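PDB 3PF2: cell wall surface anchor family protein from Streptococcus agalactiae serogroup V, which forms the shaft of the type 1 pilus of group B Streptococcus as its major subunit, represented here by a calcium-binding 35-kDa C-terminal fragment. Local coordinates for residues G63-K66 / T71-R74; T123-T126 / A130-E133; K251-A256 / V266-K271; S294-P299 / V304-A309. One frame throughout, in Å; residues are numbered along the deposited sequence.

Interaction 1. Residues G63-K66 / T71-R74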
loop_
_atom_site.group_PDB
_atom_site.type_symbol
_atom_site.label_atom_id
_atom_site.label_comp_id
_atom_site.label_asym_id
_atom_site.label_seq_id
_atom_site.Cartn_x
_atom_site.Cartn_y
_atom_site.Cartn_z
ATOM N N GLY A 63 6.064 -7.610 -11.618
ATOM C CA GLY A 63 5.642 -8.996 -11.754
ATOM C C GLY A 63 5.531 -9.449 -13.196
ATOM O O GLY A 63 6.259 -8.970 -14.067
ATOM N N LYS A 64 4.601 -10.363 -13.450
ATOM C CA LYS A 64 4.470 -10.943 -14.774
ATOM C C LYS A 64 3.558 -10.066 -15.640
ATOM O O LYS A 64 2.369 -9.938 -15.358
ATOM C CB LYS A 64 3.927 -12.366 -14.660
ATOM C CG LYS A 64 4.298 -13.255 -15.830
ATOM C CD LYS A 64 4.040 -14.742 -15.554
ATOM C CE LYS A 64 2.553 -15.062 -15.558
ATOM N NZ LYS A 64 2.303 -16.534 -15.467
ATOM N N ILE A 65 4.124 -9.482 -16.697
ATOM C CA ILE A 65 3.366 -8.600 -17.601
ATOM C C ILE A 65 2.573 -9.422 -18.614
ATOM O O ILE A 65 3.140 -10.291 -19.286
ATOM C CB ILE A 65 4.286 -7.553 -18.281
ATOM C CG1 ILE A 65 4.956 -6.685 -17.213
ATOM C CG2 ILE A 65 3.512 -6.697 -19.301
ATOM C CD1 ILE A 65 5.788 -5.537 -17.746
ATOM N N LYS A 66 1.265 -9.145 -18.709
ATOM C CA LYS A 66 0.323 -9.942 -19.495
ATOM C C LYS A 66 -0.468 -9.101 -20.474
ATOM O O LYS A 66 -0.832 -7.971 -20.169
ATOM C CB LYS A 66 -0.710 -10.647 -18.591
ATOM C CG LYS A 66 -0.148 -11.463 -17.446
ATOM C CD LYS A 66 0.562 -12.720 -17.936
ATOM C CE LYS A 66 -0.358 -13.643 -18.729
ATOM N NZ LYS A 66 -1.368 -14.353 -17.901
ATOM N N THR A 71 2.026 -13.846 -22.029
ATOM C CA THR A 71 3.053 -13.229 -21.196
ATOM C C THR A 71 4.101 -12.497 -22.029
ATOM O O THR A 71 4.558 -13.011 -23.061
ATOM C CB THR A 71 3.771 -14.284 -20.319
ATOM O OG1 THR A 71 2.801 -15.076 -19.618
ATOM C CG2 THR A 71 4.706 -13.625 -19.340
ATOM N N LEU A 72 4.475 -11.301 -21.577
ATOM C CA LEU A 72 5.632 -10.591 -22.117
ATOM C C LEU A 72 6.856 -10.762 -21.218
ATOM O O LEU A 72 6.740 -10.782 -19.992
ATOM C CB LEU A 72 5.320 -9.105 -22.327
ATOM C CG LEU A 72 4.168 -8.727 -23.260
ATOM C CD1 LEU A 72 4.091 -7.212 -23.377
ATOM C CD2 LEU A 72 4.300 -9.345 -24.638
ATOM N N ASN A 73 8.032 -10.873 -21.831
ATOM C CA ASN A 73 9.246 -11.239 -21.099
ATOM C C ASN A 73 10.233 -10.098 -20.938
ATOM O O ASN A 73 10.529 -9.381 -21.890
ATOM C CB ASN A 73 9.921 -12.435 -21.773
ATOM C CG ASN A 73 8.936 -13.527 -22.128
ATOM O OD1 ASN A 73 8.878 -13.975 -23.272
ATOM N ND2 ASN A 73 8.132 -13.949 -21.150
ATOM N N ARG A 74 10.753 -9.944 -19.727
ATOM C CA ARG A 74 11.705 -8.886 -19.422
ATOM C C ARG A 74 12.964 -9.023 -20.272
ATOM O O ARG A 74 13.463 -10.125 -20.477
ATOM C CB ARG A 74 12.062 -8.877 -17.929
ATOM C CG ARG A 74 12.799 -7.616 -17.500
ATOM C CD ARG A 74 13.106 -7.610 -16.028
ATOM N NE ARG A 74 14.085 -6.573 -15.697
ATOM C CZ ARG A 74 14.444 -6.244 -14.461
ATOM N NH1 ARG A 74 13.902 -6.861 -13.422
ATOM N NH2 ARG A 74 15.351 -5.297 -14.262
HETATM O O HOH W 1 6.959 -10.149 -17.517
#

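Interaction 2. Residues T123-T126 / A130-E133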
loop_
_atom_site.group_PDB
_atom_site.type_symbol
_atom_site.label_atom_id
_atom_site.label_comp_id
_atom_site.label_asym_id
_atom_site.label_seq_id
_atom_site.Cartn_x
_atom_site.Cartn_y
_atom_site.Cartn_z
ATOM N N THR A 123 -11.977 -7.057 -14.293
ATOM C CA THR A 123 -11.655 -7.871 -13.114
ATOM C C THR A 123 -10.835 -9.102 -13.503
ATOM O O THR A 123 -10.447 -9.923 -12.648
ATOM C CB THR A 123 -12.929 -8.303 -12.360
ATOM O OG1 THR A 123 -13.793 -9.030 -13.245
ATOM C CG2 THR A 123 -13.675 -7.088 -11.797
ATOM N N ALA A 124 -10.594 -9.222 -14.803
ATOM C CA ALA A 124 -9.858 -10.325 -15.387
ATOM C C ALA A 124 -9.212 -9.806 -16.660
ATOM O O ALA A 124 -9.599 -8.756 -17.181
ATOM C CB ALA A 124 -10.793 -11.510 -15.695
ATOM N N ASN A 125 -8.222 -10.544 -17.140
ATOM C CA ASN A 125 -7.496 -10.190 -18.367
ATOM C C ASN A 125 -7.403 -11.501 -19.142
ATOM O O ASN A 125 -6.666 -12.408 -18.766
ATOM C CB ASN A 125 -6.119 -9.622 -18.010
ATOM C CG ASN A 125 -5.362 -9.057 -19.207
ATOM O OD1 ASN A 125 -5.853 -9.046 -20.322
ATOM N ND2 ASN A 125 -4.138 -8.615 -18.964
ATOM N N THR A 126 -8.223 -11.599 -20.183
ATOM C CA THR A 126 -8.413 -12.834 -20.941
ATOM C C THR A 126 -8.283 -12.552 -22.441
ATOM O O THR A 126 -8.332 -11.402 -22.870
ATOM C CB THR A 126 -9.803 -13.458 -20.683
ATOM O OG1 THR A 126 -10.842 -12.562 -21.115
ATOM C CG2 THR A 126 -10.014 -13.804 -19.198
ATOM N N ALA A 130 -8.971 -8.513 -23.628
ATOM C CA ALA A 130 -7.536 -8.386 -23.355
ATOM C C ALA A 130 -7.061 -6.951 -23.254
ATOM O O ALA A 130 -7.529 -6.074 -23.992
ATOM C CB ALA A 130 -6.716 -9.103 -24.434
ATOM N N PHE A 131 -6.104 -6.733 -22.356
ATOM C CA PHE A 131 -5.449 -5.437 -22.193
ATOM C C PHE A 131 -4.056 -5.657 -21.603
ATOM O O PHE A 131 -3.719 -6.783 -21.210
ATOM C CB PHE A 131 -6.307 -4.507 -21.312
ATOM C CG PHE A 131 -6.461 -4.982 -19.897
ATOM C CD1 PHE A 131 -5.575 -4.538 -18.907
ATOM C CD2 PHE A 131 -7.494 -5.864 -19.545
ATOM C CE1 PHE A 131 -5.697 -4.992 -17.578
ATOM C CE2 PHE A 131 -7.616 -6.309 -18.217
ATOM C CZ PHE A 131 -6.714 -5.854 -17.245
ATOM N N LEU A 132 -3.240 -4.603 -21.568
ATOM C CA LEU A 132 -1.898 -4.682 -20.997
ATOM C C LEU A 132 -1.975 -4.506 -19.486
ATOM O O LEU A 132 -2.479 -3.499 -18.987
ATOM C CB LEU A 132 -0.954 -3.641 -21.603
ATOM C CG LEU A 132 0.471 -3.590 -21.026
ATOM C CD1 LEU A 132 1.249 -4.842 -21.426
ATOM C CD2 LEU A 132 1.237 -2.336 -21.462
ATOM N N GLU A 133 -1.467 -5.509 -18.774
ATOM C CA GLU A 133 -1.523 -5.553 -17.318
ATOM C C GLU A 133 -0.116 -5.659 -16.756
ATOM O O GLU A 133 0.624 -6.581 -17.094
ATOM C CB GLU A 133 -2.387 -6.731 -16.870
ATOM C CG GLU A 133 -2.345 -7.039 -15.376
ATOM C CD GLU A 133 -3.033 -8.355 -15.037
ATOM O OE1 GLU A 133 -3.655 -9.000 -15.918
ATOM O OE2 GLU A 133 -2.971 -8.742 -13.848
#

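Interaction 3. Residues K251-A256 / V266-K271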
loop_
_atom_site.group_PDB
_atom_site.type_symbol
_atom_site.label_atom_id
_atom_site.label_comp_id
_atom_site.label_asym_id
_atom_site.label_seq_id
_atom_site.Cartn_x
_atom_site.Cartn_y
_atom_site.Cartn_z
ATOM N N LYS A 251 2.217 2.083 15.280
ATOM C CA LYS A 251 2.057 2.773 14.000
ATOM C C LYS A 251 2.121 1.788 12.845
ATOM O O LYS A 251 3.023 0.948 12.775
ATOM C CB LYS A 251 3.126 3.862 13.815
ATOM C CG LYS A 251 3.157 4.896 14.940
ATOM C CD LYS A 251 4.129 6.036 14.664
ATOM C CE LYS A 251 3.544 7.013 13.655
ATOM N NZ LYS A 251 4.270 8.328 13.617
ATOM N N GLY A 252 1.145 1.881 11.954
ATOM C CA GLY A 252 1.211 1.135 10.706
ATOM C C GLY A 252 0.432 -0.163 10.654
ATOM O O GLY A 252 0.869 -1.122 10.027
ATOM N N LEU A 253 -0.716 -0.215 11.324
ATOM C CA LEU A 253 -1.606 -1.361 11.185
ATOM C C LEU A 253 -2.741 -1.125 10.193
ATOM O O LEU A 253 -3.322 -0.038 10.141
ATOM C CB LEU A 253 -2.217 -1.748 12.536
ATOM C CG LEU A 253 -1.222 -2.050 13.650
ATOM C CD1 LEU A 253 -2.015 -2.213 14.954
ATOM C CD2 LEU A 253 -0.358 -3.292 13.355
ATOM N N ALA A 254 -3.091 -2.178 9.455
ATOM C CA ALA A 254 -4.175 -2.099 8.473
ATOM C C ALA A 254 -5.503 -1.708 9.106
ATOM O O ALA A 254 -5.812 -2.129 10.212
ATOM C CB ALA A 254 -4.336 -3.440 7.750
ATOM N N TYR A 255 -6.289 -0.917 8.387
ATOM C CA TYR A 255 -7.709 -0.735 8.712
ATOM C C TYR A 255 -8.370 -0.514 7.353
ATOM O O TYR A 255 -7.666 -0.304 6.349
ATOM C CB TYR A 255 -7.932 0.462 9.669
ATOM C CG TYR A 255 -7.801 1.792 8.961
ATOM C CD1 TYR A 255 -8.935 2.514 8.572
ATOM C CD2 TYR A 255 -6.544 2.285 8.608
ATOM C CE1 TYR A 255 -8.821 3.710 7.863
ATOM C CE2 TYR A 255 -6.412 3.484 7.913
ATOM C CZ TYR A 255 -7.560 4.186 7.541
ATOM O OH TYR A 255 -7.411 5.359 6.849
ATOM N N ALA A 256 -9.698 -0.558 7.299
ATOM C CA ALA A 256 -10.419 -0.370 6.031
ATOM C C ALA A 256 -9.786 -1.215 4.909
ATOM O O ALA A 256 -9.441 -0.714 3.832
ATOM C CB ALA A 256 -10.476 1.126 5.660
ATOM N N VAL A 266 -10.696 -1.529 12.086
ATOM C CA VAL A 266 -10.315 -2.912 12.368
ATOM C C VAL A 266 -9.949 -3.045 13.839
ATOM O O VAL A 266 -9.247 -2.196 14.383
ATOM C CB VAL A 266 -9.123 -3.354 11.480
ATOM C CG1 VAL A 266 -8.513 -4.692 11.943
ATOM C CG2 VAL A 266 -9.570 -3.487 10.032
ATOM N N THR A 267 -10.427 -4.125 14.456
ATOM C CA THR A 267 -10.143 -4.415 15.857
ATOM C C THR A 267 -8.838 -5.182 16.010
ATOM O O THR A 267 -8.560 -6.128 15.271
ATOM C CB THR A 267 -11.293 -5.234 16.494
ATOM O OG1 THR A 267 -12.482 -4.451 16.458
ATOM C CG2 THR A 267 -10.970 -5.604 17.961
ATOM N N TYR A 268 -8.038 -4.759 16.986
ATOM C CA TYR A 268 -6.863 -5.515 17.411
ATOM C C TYR A 268 -6.962 -5.681 18.925
ATOM O O TYR A 268 -7.855 -5.134 19.555
ATOM C CB TYR A 268 -5.573 -4.772 17.050
ATOM C CG TYR A 268 -5.351 -4.624 15.562
ATOM C CD1 TYR A 268 -4.655 -5.589 14.847
ATOM C CD2 TYR A 268 -5.862 -3.515 14.869
ATOM C CE1 TYR A 268 -4.454 -5.456 13.471
ATOM C CE2 TYR A 268 -5.663 -3.379 13.487
ATOM C CZ TYR A 268 -4.963 -4.357 12.807
ATOM O OH TYR A 268 -4.748 -4.262 11.446
ATOM N N LYS A 269 -6.067 -6.468 19.494
ATOM C CA LYS A 269 -6.117 -6.730 20.936
ATOM C C LYS A 269 -4.761 -6.545 21.575
ATOM O O LYS A 269 -3.728 -6.746 20.936
ATOM C CB LYS A 269 -6.599 -8.157 21.189
ATOM C CG LYS A 269 -8.000 -8.403 20.725
ATOM C CD LYS A 269 -8.460 -9.809 21.065
ATOM C CE LYS A 269 -9.870 -10.007 20.515
ATOM N NZ LYS A 269 -10.279 -11.448 20.587
ATOM N N LEU A 270 -4.763 -6.158 22.849
ATOM C CA LEU A 270 -3.528 -6.195 23.642
ATOM C C LEU A 270 -3.730 -7.205 24.765
ATOM O O LEU A 270 -4.777 -7.215 25.394
ATOM C CB LEU A 270 -3.223 -4.825 24.253
ATOM C CG LEU A 270 -2.949 -3.672 23.287
ATOM C CD1 LEU A 270 -2.798 -2.391 24.088
ATOM C CD2 LEU A 270 -1.719 -3.929 22.471
ATOM N N LYS A 271 -2.752 -8.079 24.964
ATOM C CA LYS A 271 -2.757 -8.956 26.135
ATOM C C LYS A 271 -1.696 -8.446 27.096
ATOM O O LYS A 271 -0.504 -8.472 26.785
ATOM C CB LYS A 271 -2.452 -10.386 25.718
ATOM C CG LYS A 271 -2.415 -11.372 26.884
ATOM C CD LYS A 271 -1.821 -12.694 26.436
ATOM C CE LYS A 271 -1.664 -13.640 27.625
ATOM N NZ LYS A 271 -1.122 -14.953 27.170
#

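Interaction 4. Residues S294-P299 / V304-A309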
loop_
_atom_site.group_PDB
_atom_site.type_symbol
_atom_site.label_atom_id
_atom_site.label_comp_id
_atom_site.label_asym_id
_atom_site.label_seq_id
_atom_site.Cartn_x
_atom_site.Cartn_y
_atom_site.Cartn_z
ATOM N N SER A 294 -7.740 7.371 14.398
ATOM C CA SER A 294 -7.279 6.830 15.687
ATOM C C SER A 294 -5.838 7.221 16.022
ATOM O O SER A 294 -5.328 6.882 17.090
ATOM C CB SER A 294 -7.469 5.293 15.732
ATOM O OG SER A 294 -6.861 4.660 14.618
ATOM N N TYR A 295 -5.174 7.946 15.115
ATOM C CA TYR A 295 -3.804 8.389 15.371
ATOM C C TYR A 295 -3.707 9.900 15.133
ATOM O O TYR A 295 -3.259 10.639 15.997
ATOM C CB TYR A 295 -2.763 7.628 14.527
ATOM C CG TYR A 295 -1.346 7.905 15.017
ATOM C CD1 TYR A 295 -0.791 7.156 16.055
ATOM C CD2 TYR A 295 -0.580 8.929 14.459
ATOM C CE1 TYR A 295 0.494 7.413 16.519
ATOM C CE2 TYR A 295 0.705 9.189 14.904
ATOM C CZ TYR A 295 1.234 8.431 15.945
ATOM O OH TYR A 295 2.505 8.679 16.403
ATOM N N ASN A 296 -4.121 10.324 13.950
ATOM C CA ASN A 296 -4.281 11.728 13.582
ATOM C C ASN A 296 -5.745 12.096 13.536
ATOM O O ASN A 296 -6.556 11.352 12.995
ATOM C CB ASN A 296 -3.679 11.950 12.189
ATOM C CG ASN A 296 -2.212 11.561 12.115
ATOM O OD1 ASN A 296 -1.789 10.821 11.211
ATOM N ND2 ASN A 296 -1.427 12.053 13.059
ATOM N N THR A 297 -6.100 13.273 14.052
ATOM C CA THR A 297 -7.503 13.684 14.037
ATOM C C THR A 297 -7.931 14.105 12.643
ATOM O O THR A 297 -9.087 13.906 12.261
ATOM C CB THR A 297 -7.784 14.848 15.014
ATOM O OG1 THR A 297 -6.985 15.981 14.637
ATOM C CG2 THR A 297 -7.460 14.433 16.460
ATOM N N LYS A 298 -6.997 14.677 11.881
ATOM C CA LYS A 298 -7.323 15.171 10.541
ATOM C C LYS A 298 -6.275 14.771 9.475
ATOM O O LYS A 298 -5.578 15.624 8.920
ATOM C CB LYS A 298 -7.564 16.687 10.593
ATOM C CG LYS A 298 -8.788 17.075 11.425
ATOM C CD LYS A 298 -9.133 18.575 11.311
ATOM C CE LYS A 298 -10.350 18.927 12.184
ATOM N NZ LYS A 298 -10.774 20.358 12.046
ATOM N N PRO A 299 -6.174 13.460 9.174
ATOM C CA PRO A 299 -5.107 13.024 8.265
ATOM C C PRO A 299 -5.200 13.589 6.858
ATOM O O PRO A 299 -4.176 13.694 6.193
ATOM C CB PRO A 299 -5.263 11.495 8.231
ATOM C CG PRO A 299 -6.643 11.250 8.686
ATOM C CD PRO A 299 -6.942 12.314 9.694
ATOM N N VAL A 304 2.484 15.122 7.381
ATOM C CA VAL A 304 3.242 14.338 8.344
ATOM C C VAL A 304 2.330 14.128 9.554
ATOM O O VAL A 304 1.503 14.984 9.852
ATOM C CB VAL A 304 4.560 15.051 8.785
ATOM C CG1 VAL A 304 4.277 16.303 9.644
ATOM C CG2 VAL A 304 5.466 14.088 9.525
ATOM N N ASP A 305 2.478 12.993 10.234
ATOM C CA ASP A 305 1.656 12.699 11.420
ATOM C C ASP A 305 1.656 13.824 12.461
ATOM O O ASP A 305 2.711 14.423 12.744
ATOM C CB ASP A 305 2.137 11.433 12.132
ATOM C CG ASP A 305 1.889 10.171 11.344
ATOM O OD1 ASP A 305 0.923 10.099 10.562
ATOM O OD2 ASP A 305 2.672 9.229 11.545
ATOM N N SER A 306 0.478 14.072 13.034
ATOM C CA SER A 306 0.349 15.009 14.156
ATOM C C SER A 306 0.275 14.282 15.498
ATOM O O SER A 306 0.541 14.876 16.542
ATOM C CB SER A 306 -0.861 15.934 13.982
ATOM O OG SER A 306 -2.038 15.211 13.671
ATOM N N ALA A 307 -0.069 12.992 15.466
ATOM C CA ALA A 307 -0.178 12.168 16.685
ATOM C C ALA A 307 -1.029 12.826 17.775
ATOM O O ALA A 307 -0.653 12.853 18.959
ATOM C CB ALA A 307 1.219 11.793 17.213
ATOM N N ASP A 308 -2.182 13.339 17.367
ATOM C CA ASP A 308 -3.028 14.130 18.248
ATOM C C ASP A 308 -4.355 13.469 18.621
ATOM O O ASP A 308 -5.136 14.043 19.378
ATOM C CB ASP A 308 -3.265 15.531 17.663
ATOM C CG ASP A 308 -4.099 15.511 16.396
ATOM O OD1 ASP A 308 -3.920 14.595 15.553
ATOM O OD2 ASP A 308 -4.934 16.434 16.239
ATOM N N ALA A 309 -4.632 12.271 18.107
ATOM C CA ALA A 309 -5.891 11.614 18.474
ATOM C C ALA A 309 -5.845 11.255 19.944
ATOM O O ALA A 309 -4.780 10.969 20.486
ATOM C CB ALA A 309 -6.155 10.366 17.626
HETATM O O HOH W 2 -4.309 15.579 12.442
#

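Interaction 1. Residues G63-K66 / T71-R74
Thr71 spreads its two branches between Lys64 and Lys66, and of all the residues here it has the most surface buried. Its methyl CG2 lies 3.6 Å from Lys64 CG, where the two side chains meet at about a right angle. Its hydroxyl OG1 sits 3.6 Å from Lys66 CE. Lys66 gets there because its chain bends at every torsion beyond CB, curling its methylenes back over the threonine instead of stretching away. Lys66 and Thr71 are a non-hydrogen-bonded antiparallel pair, their CA atoms 4.6 Å apart, within the beta hairpin of strands 57-67 and 70-72. Ile65 and Leu72 supply the rest. Leu72 N donates to Ile65 O over 2.8 Å in a nearly straight bond (170° at the hydrogen). In the other direction the backbone is joined through a water, which accepts from Ile65 N at 3.0 Å and donates to Leu72 O at 2.6 Å. On the face away from Thr71, Ile65 CG2 meets Leu72 CD1 at 4.1 Å, and Ile65 goes on to touch Leu132 and Ile134 of the next strand. Strand 70-72 lies at one edge of this antiparallel sheet. One direct backbone bond, with a water bridging the second position, is consistent with a hairpin that loosens toward Leu72, while lysine methylenes flank Thr71 on one face and aliphatic groups meet on the other.

Interaction 2. Residues T123-T126 / A130-E133
Asn125 holds the backbone of Phe131 by both ends of its side-chain amide. OD1 accepts from Phe131 N at 3.1 Å, and ND2 donates to Phe131 O at 2.9 Å in a more bent bond (138° at the hydrogen). The amide reaches across to the other segment because chi1 of -172° turns CG away from the backbone N. The other N-H of ND2 goes to Glu133 OE1 at 3.1 Å; the carboxylate oxygen lies in the amide plane and receives the N-H on its anti lone pair. Gripping N and O of one residue, the amide does what a neighbouring strand would do, at the point where the loop after helix 116-121 turns into strand 132-140 of the N-terminal of the fragment's two Ig-like domains. OD1 also takes a weak hydrogen bond from Gly68 N. Packing follows from the same side chain. The amide lies nearly flat on the Phe131 ring, the planes 15° apart, with CG over the rim of one face and Asn125 CB 3.6 Å from Phe131 CE2. At the ring edge, in its plane, Ala124 O approaches Phe131 CE2 to 3.3 Å, an oxygen facing the electropositive rim of the ring.

Interaction 3. Residues K251-A256 / V266-K271
The chain leaves strand 247-253 and passes the start of strand 266-274, the backbones coming closest at Tyr255 CA and Val266 CA, 5.0 Å apart. The contact joins two sheets of the prealbumin-like (Cna-B type) domain: strand 247-253 pairs with strand 178-190, whereas strand 266-274 lies between 201-206 and 286-290 in the other sheet. Just before this approach, Gly252 and Leu253 both face Gly182 in a G1 beta bulge, where Gly252 takes a positive phi (99°).

Leu253 and Tyr268 carry the apolar part. Their side chains run past each other in opposite directions. Leu253 CG lies anti to the carbonyl carbon (chi1 -56°), which carries CD1 over the centre of the Tyr268 ring, 4.0 Å from the centroid and 6° off the normal, a well-centred CH-pi contact. Nearer the backbone, Leu253 CB lies 3.8 Å from Tyr268 CZ. Val266 adds its CG2 methyl, 3.6 Å from Tyr255 CA and 4.3 Å from Tyr255 CB. The far end of the Tyr255 side chain leads away, with OH bonded to Ala261 O and the ring meeting that of His180. Ala254 N, close to the tyrosine hydroxyl but badly angled for it, is satisfied instead by Thr24 OG1. The one hydrogen bond between the segments is made by the phenol hydroxyl: Tyr268 OH donates to Ala254 O over 2.7 Å, and the carbonyl oxygen lies at the edge of the ring, in its plane.

Interaction 4. Residues S294-P299 / V304-A309
Thr297 OG1 donates to Asp308 OD2 over 2.6 Å, the shortest bond between the segments, and the backbone of the same threonine adds a second, Thr297 N to Asp308 OD1 at 3.0 Å. Both donors meet the carboxylate on the syn sides of its oxygens, somewhat out of its plane, so the pair clasps both oxygens and fixes the rotation of the group. The hydroxyl reaches its partner because chi1 of 60° holds OG1 between the backbone N and the carbonyl carbon. Ser306 has two conformers, so a further link from its OG to Asp308 OD1 is doubtful.

Beside this clasp, Ala309 N donates to Tyr295 O at 3.0 Å, arriving well above the carbonyl plane, and Ala307 CA makes a 3.5 Å CA-H...O contact with the same Tyr295 O. The Tyr295 ring leans on Ala307, CE2 lying 3.5 Å from Ala307 CB, while Asp305 CB comes to the ring edge at 3.8 Å from CE2. The outer ends of these two side chains are bound elsewhere: Tyr295 OH to Glu249, Asp305 OD2 in a salt bridge to Lys251, and Asp305 OD1 to Leu146 N.

The contact closes the long irregular loop between strands 286-290 and 312-316 of the prealbumin-like domain. Its chemistry implies a loop without regular strand pairing, held by the grip of the Asp308 carboxylate on Thr297 together with one backbone bond, with Asp308 probably kept ionised by its N-H and hydroxyl donors.

In the fold
The four contacts fall into two pairs, one in each domain of the rod-like fragment. Interactions 1 and 2, centres 12 Å apart, share a sheet: strands 57-67 and 132-140 are neighbours, Lys66 O lies 2.9 Å from Glu133 N in a probable hydrogen bond, and Ile65 CG2 packs 3.6 Å from Leu132 CD1. Interactions 3 and 4, centres 15 Å apart, meet through the salt bridge from Lys251 NZ to Asp305 OD2 at 2.8 Å. Between the pairs there is no touch; interactions 2 and 3 remain about 17 Å apart at their nearest atoms. The Phe131 side chain of interaction 2 lies about 10 Å from a bound calcium ion.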